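Local coordinates for hypothetical membrane protein (Corynebacterium glutamicum, PDB 6JSB) that binds heme in its HtaA-family domain and probably passes it along the corynebacterial heme-uptake machinery, at residues Q154-L165 / E181-N192. Sequence-based numbering, arbitrary orientation. Where two conformers were deposited one is given.
Sequences QENVTVTGQTKL and EALAPITLNLTN. With CA (calcium ion), chain E; CA (calcium ion), chain D.
Val157, Val159 and Gly161 pair with Leu190, Leu188 and Ile186 in an antiparallel beta ladder that joins strands 156-165 and 186-198 of the HtaA domain's large curled sheet. The buried face suits branched aliphatic residues: Val157 CB packs 4.1 Å from Leu190 CB, while Leu188 and Ile186 reach on to Ala12 and Trp14 of strand 2-14. The other face is open and carries short polar groups that tolerate water. There Thr160 OG1 and Thr187 OG1 hydrogen-bond at 2.8 Å, and one water links Thr158 OG1 to Asn189 OD1. The backbone carbonyl Thr158 O, turned away from strand 186-198, binds a calcium ion at 2.4 Å, and just before the strand the extended Glu155 grips a second calcium with both carboxylate oxygens. The pairing slips by one residue beyond Gly161, next to Pro185, and a water bridges Thr163 N and Leu183 O. Buried Thr163 ties the two ladders together across this shift: its chi1 of 54° sets OG1 between backbone N and carbonyl carbon, giving Ala184 O a 2.7 Å bond from above the carbonyl plane. Back at the Glu155 end, Asn192 OD1 bonds Thr8, and its ND2 meets Gln154 O at 2.8 Å, almost in line with the C=O.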
loop_
_atom_site.group_PDB
_atom_site.type_symbol
_atom_site.label_atom_id
_atom_site.label_comp_id
_atom_site.label_asym_id
_atom_site.label_seq_id
_atom_site.Cartn_x
_atom_site.Cartn_y
_atom_site.Cartn_z
ATOM N N GLN A 154 19.831 -1.992 -15.530
ATOM C CA GLN A 154 19.165 -2.642 -16.654
ATOM C C GLN A 154 18.010 -1.772 -17.134
ATOM O O GLN A 154 17.218 -1.260 -16.332
ATOM C CB GLN A 154 18.614 -4.026 -16.266
ATOM C CG GLN A 154 19.696 -5.054 -15.970
ATOM C CD GLN A 154 19.117 -6.380 -15.481
ATOM O OE1 GLN A 154 17.971 -6.716 -15.792
ATOM N NE2 GLN A 154 19.902 -7.126 -14.692
ATOM N N GLU A 155 17.876 -1.645 -18.454
ATOM C CA GLU A 155 16.894 -0.688 -18.964
ATOM C C GLU A 155 15.464 -1.110 -18.661
ATOM O O GLU A 155 14.619 -0.261 -18.333
ATOM C CB GLU A 155 17.105 -0.515 -20.465
ATOM C CG GLU A 155 16.140 0.464 -21.065
ATOM C CD GLU A 155 16.406 0.739 -22.556
ATOM O OE1 GLU A 155 17.325 1.510 -22.865
ATOM O OE2 GLU A 155 15.667 0.183 -23.394
ATOM N N ASN A 156 15.146 -2.397 -18.810
ATOM C CA ASN A 156 13.761 -2.844 -18.668
ATOM C C ASN A 156 13.737 -3.908 -17.592
ATOM O O ASN A 156 14.430 -4.922 -17.709
ATOM C CB ASN A 156 13.209 -3.383 -19.982
ATOM C CG ASN A 156 13.348 -2.377 -21.112
ATOM O OD1 ASN A 156 12.668 -1.353 -21.108
ATOM N ND2 ASN A 156 14.264 -2.628 -22.024
ATOM N N VAL A 157 13.014 -3.644 -16.512
ATOM C CA VAL A 157 13.007 -4.510 -15.343
ATOM C C VAL A 157 11.557 -4.893 -15.061
ATOM O O VAL A 157 10.703 -4.010 -14.935
ATOM C CB VAL A 157 13.616 -3.814 -14.122
ATOM C CG1 VAL A 157 13.374 -4.665 -12.827
ATOM C CG2 VAL A 157 15.153 -3.579 -14.357
ATOM N N THR A 158 11.266 -6.198 -15.017
ATOM C CA THR A 158 9.968 -6.683 -14.496
ATOM C C THR A 158 10.317 -7.744 -13.461
ATOM O O THR A 158 10.793 -8.818 -13.833
ATOM C CB THR A 158 9.106 -7.317 -15.586
ATOM O OG1 THR A 158 8.845 -6.360 -16.630
ATOM C CG2 THR A 158 7.832 -7.776 -15.020
ATOM N N VAL A 159 10.116 -7.451 -12.175
ATOM C CA VAL A 159 10.552 -8.346 -11.100
ATOM C C VAL A 159 9.432 -8.367 -10.065
ATOM O O VAL A 159 8.898 -7.306 -9.726
ATOM C CB VAL A 159 11.872 -7.855 -10.449
ATOM C CG1 VAL A 159 12.188 -8.664 -9.193
ATOM C CG2 VAL A 159 13.022 -7.911 -11.433
ATOM N N THR A 160 9.100 -9.563 -9.523
ATOM C CA THR A 160 8.063 -9.694 -8.514
ATOM C C THR A 160 8.665 -10.133 -7.197
ATOM O O THR A 160 9.595 -10.946 -7.191
ATOM C CB THR A 160 7.014 -10.709 -8.987
ATOM O OG1 THR A 160 6.363 -10.074 -10.121
ATOM C CG2 THR A 160 6.002 -10.943 -7.912
ATOM N N GLY A 161 8.163 -9.541 -6.127
ATOM C CA GLY A 161 8.557 -9.932 -4.769
ATOM C C GLY A 161 7.399 -10.375 -3.893
ATOM O O GLY A 161 6.267 -9.850 -4.005
ATOM N N GLN A 162 7.648 -11.417 -3.076
ATOM C CA GLN A 162 6.697 -11.835 -2.043
ATOM C C GLN A 162 6.862 -10.876 -0.873
ATOM O O GLN A 162 7.989 -10.457 -0.575
ATOM C CB GLN A 162 6.947 -13.284 -1.561
ATOM C CG GLN A 162 6.449 -14.375 -2.547
ATOM C CD GLN A 162 6.732 -15.791 -2.082
ATOM O OE1 GLN A 162 6.048 -16.323 -1.183
ATOM N NE2 GLN A 162 7.751 -16.411 -2.670
ATOM N N THR A 163 5.756 -10.565 -0.184
ATOM C CA THR A 163 5.756 -9.621 0.938
ATOM C C THR A 163 5.256 -10.314 2.196
ATOM O O THR A 163 4.377 -11.180 2.131
ATOM C CB THR A 163 4.841 -8.441 0.666
ATOM O OG1 THR A 163 3.532 -8.956 0.340
ATOM C CG2 THR A 163 5.331 -7.653 -0.611
ATOM N N LYS A 164 5.825 -9.906 3.346
ATOM C CA LYS A 164 5.408 -10.412 4.655
ATOM C C LYS A 164 5.292 -9.243 5.630
ATOM O O LYS A 164 6.189 -8.425 5.710
ATOM C CB LYS A 164 6.410 -11.447 5.193
ATOM C CG LYS A 164 6.279 -12.807 4.383
ATOM C CD LYS A 164 7.245 -13.833 4.958
ATOM C CE LYS A 164 6.998 -15.255 4.373
ATOM N NZ LYS A 164 6.659 -15.240 2.922
ATOM N N LEU A 165 4.199 -9.208 6.374
ATOM C CA LEU A 165 3.903 -8.114 7.299
ATOM C C LEU A 165 4.954 -8.049 8.399
ATOM O O LEU A 165 5.340 -9.068 8.987
ATOM C CB LEU A 165 2.531 -8.381 7.930
ATOM C CG LEU A 165 1.881 -7.226 8.697
ATOM C CD1 LEU A 165 1.457 -6.134 7.669
ATOM C CD2 LEU A 165 0.632 -7.846 9.413
ATOM N N GLU A 181 2.735 -12.425 8.318
ATOM C CA GLU A 181 1.634 -12.807 7.409
ATOM C C GLU A 181 1.944 -12.379 5.978
ATOM O O GLU A 181 2.351 -11.236 5.719
ATOM C CB GLU A 181 0.365 -12.111 7.889
ATOM C CG GLU A 181 -0.869 -12.446 6.964
ATOM C CD GLU A 181 -1.516 -13.792 7.298
ATOM O OE1 GLU A 181 -1.098 -14.500 8.273
ATOM O OE2 GLU A 181 -2.465 -14.182 6.538
ATOM N N ALA A 182 1.675 -13.277 5.007
ATOM C CA ALA A 182 1.929 -12.889 3.630
ATOM C C ALA A 182 0.948 -11.808 3.208
ATOM O O ALA A 182 -0.226 -11.855 3.562
ATOM C CB ALA A 182 1.772 -14.128 2.748
ATOM N N LEU A 183 1.434 -10.815 2.489
ATOM C CA LEU A 183 0.539 -9.832 1.871
ATOM C C LEU A 183 0.550 -10.080 0.359
ATOM O O LEU A 183 1.095 -11.077 -0.153
ATOM C CB LEU A 183 0.967 -8.409 2.205
ATOM C CG LEU A 183 0.989 -8.124 3.731
ATOM C CD1 LEU A 183 1.464 -6.689 3.878
ATOM C CD2 LEU A 183 -0.403 -8.335 4.389
ATOM N N ALA A 184 -0.100 -9.184 -0.365
ATOM C CA ALA A 184 -0.090 -9.367 -1.823
ATOM C C ALA A 184 1.328 -9.206 -2.368
ATOM O O ALA A 184 2.102 -8.396 -1.884
ATOM C CB ALA A 184 -0.979 -8.293 -2.505
ATOM N N PRO A 185 1.681 -9.926 -3.416
ATOM C CA PRO A 185 3.014 -9.741 -4.014
ATOM C C PRO A 185 3.084 -8.398 -4.732
ATOM O O PRO A 185 2.054 -7.834 -5.140
ATOM C CB PRO A 185 3.102 -10.895 -5.018
ATOM C CG PRO A 185 1.676 -11.079 -5.413
ATOM C CD PRO A 185 0.900 -10.913 -4.138
ATOM N N ILE A 186 4.312 -7.850 -4.868
ATOM C CA ILE A 186 4.500 -6.553 -5.535
ATOM C C ILE A 186 5.308 -6.789 -6.813
ATOM O O ILE A 186 6.314 -7.492 -6.792
ATOM C CB ILE A 186 5.162 -5.509 -4.606
ATOM C CG1 ILE A 186 5.408 -4.175 -5.326
ATOM C CG2 ILE A 186 6.545 -6.011 -3.993
ATOM C CD1 ILE A 186 5.418 -2.958 -4.312
ATOM N N THR A 187 4.833 -6.272 -7.946
ATOM C CA THR A 187 5.575 -6.400 -9.201
ATOM C C THR A 187 6.083 -5.008 -9.579
ATOM O O THR A 187 5.308 -4.052 -9.608
ATOM C CB THR A 187 4.704 -6.948 -10.342
ATOM O OG1 THR A 187 4.270 -8.276 -10.012
ATOM C CG2 THR A 187 5.537 -7.043 -11.592
ATOM N N LEU A 188 7.351 -4.895 -9.877
ATOM C CA LEU A 188 7.921 -3.620 -10.327
ATOM C C LEU A 188 8.046 -3.700 -11.832
ATOM O O LEU A 188 8.684 -4.637 -12.330
ATOM C CB LEU A 188 9.295 -3.375 -9.722
ATOM C CG LEU A 188 9.301 -3.357 -8.201
ATOM C CD1 LEU A 188 10.803 -3.199 -7.688
ATOM C CD2 LEU A 188 8.390 -2.183 -7.775
ATOM N N ASN A 189 7.439 -2.741 -12.552
ATOM C CA ASN A 189 7.503 -2.679 -14.019
ATOM C C ASN A 189 8.288 -1.385 -14.316
ATOM O O ASN A 189 7.704 -0.303 -14.342
ATOM C CB ASN A 189 6.108 -2.597 -14.635
ATOM C CG ASN A 189 5.156 -3.699 -14.112
ATOM O OD1 ASN A 189 5.292 -4.852 -14.511
ATOM N ND2 ASN A 189 4.185 -3.321 -13.250
ATOM N N LEU A 190 9.596 -1.474 -14.479
ATOM C CA LEU A 190 10.411 -0.264 -14.459
ATOM C C LEU A 190 11.087 -0.069 -15.809
ATOM O O LEU A 190 11.520 -1.036 -16.431
ATOM C CB LEU A 190 11.529 -0.356 -13.406
ATOM C CG LEU A 190 11.060 -0.708 -11.996
ATOM C CD1 LEU A 190 12.277 -0.821 -11.067
ATOM C CD2 LEU A 190 9.997 0.316 -11.513
ATOM N N THR A 191 11.289 1.193 -16.193
ATOM C CA THR A 191 12.163 1.566 -17.301
ATOM C C THR A 191 13.233 2.451 -16.684
ATOM O O THR A 191 12.905 3.450 -16.042
ATOM C CB THR A 191 11.363 2.313 -18.378
ATOM O OG1 THR A 191 10.335 1.444 -18.872
ATOM C CG2 THR A 191 12.270 2.757 -19.541
ATOM N N ASN A 192 14.512 2.088 -16.865
ATOM C CA ASN A 192 15.634 2.806 -16.257
ATOM C C ASN A 192 16.442 3.406 -17.385
ATOM O O ASN A 192 17.065 2.672 -18.161
ATOM C CB ASN A 192 16.516 1.883 -15.414
ATOM C CG ASN A 192 15.749 1.250 -14.295
ATOM O OD1 ASN A 192 15.235 1.969 -13.414
ATOM N ND2 ASN A 192 15.645 -0.080 -14.300
HETATM CA CA CA E . 16.892 0.886 -25.295
HETATM CA CA CA D . 11.013 -11.091 -14.424
HETATM O O HOH W 1 6.394 -5.230 -16.833
HETATM O O HOH W 2 3.436 -11.884 -1.354
HETATM O O HOH W 3 9.523 -11.655 -12.638
HETATM O O HOH W 4 12.367 -11.430 -12.472
HETATM O O HOH W 5 13.400 -10.768 -15.095
HETATM O O HOH W 6 19.017 -0.052 -25.193
HETATM O O HOH W 7 16.652 -1.463 -25.765
#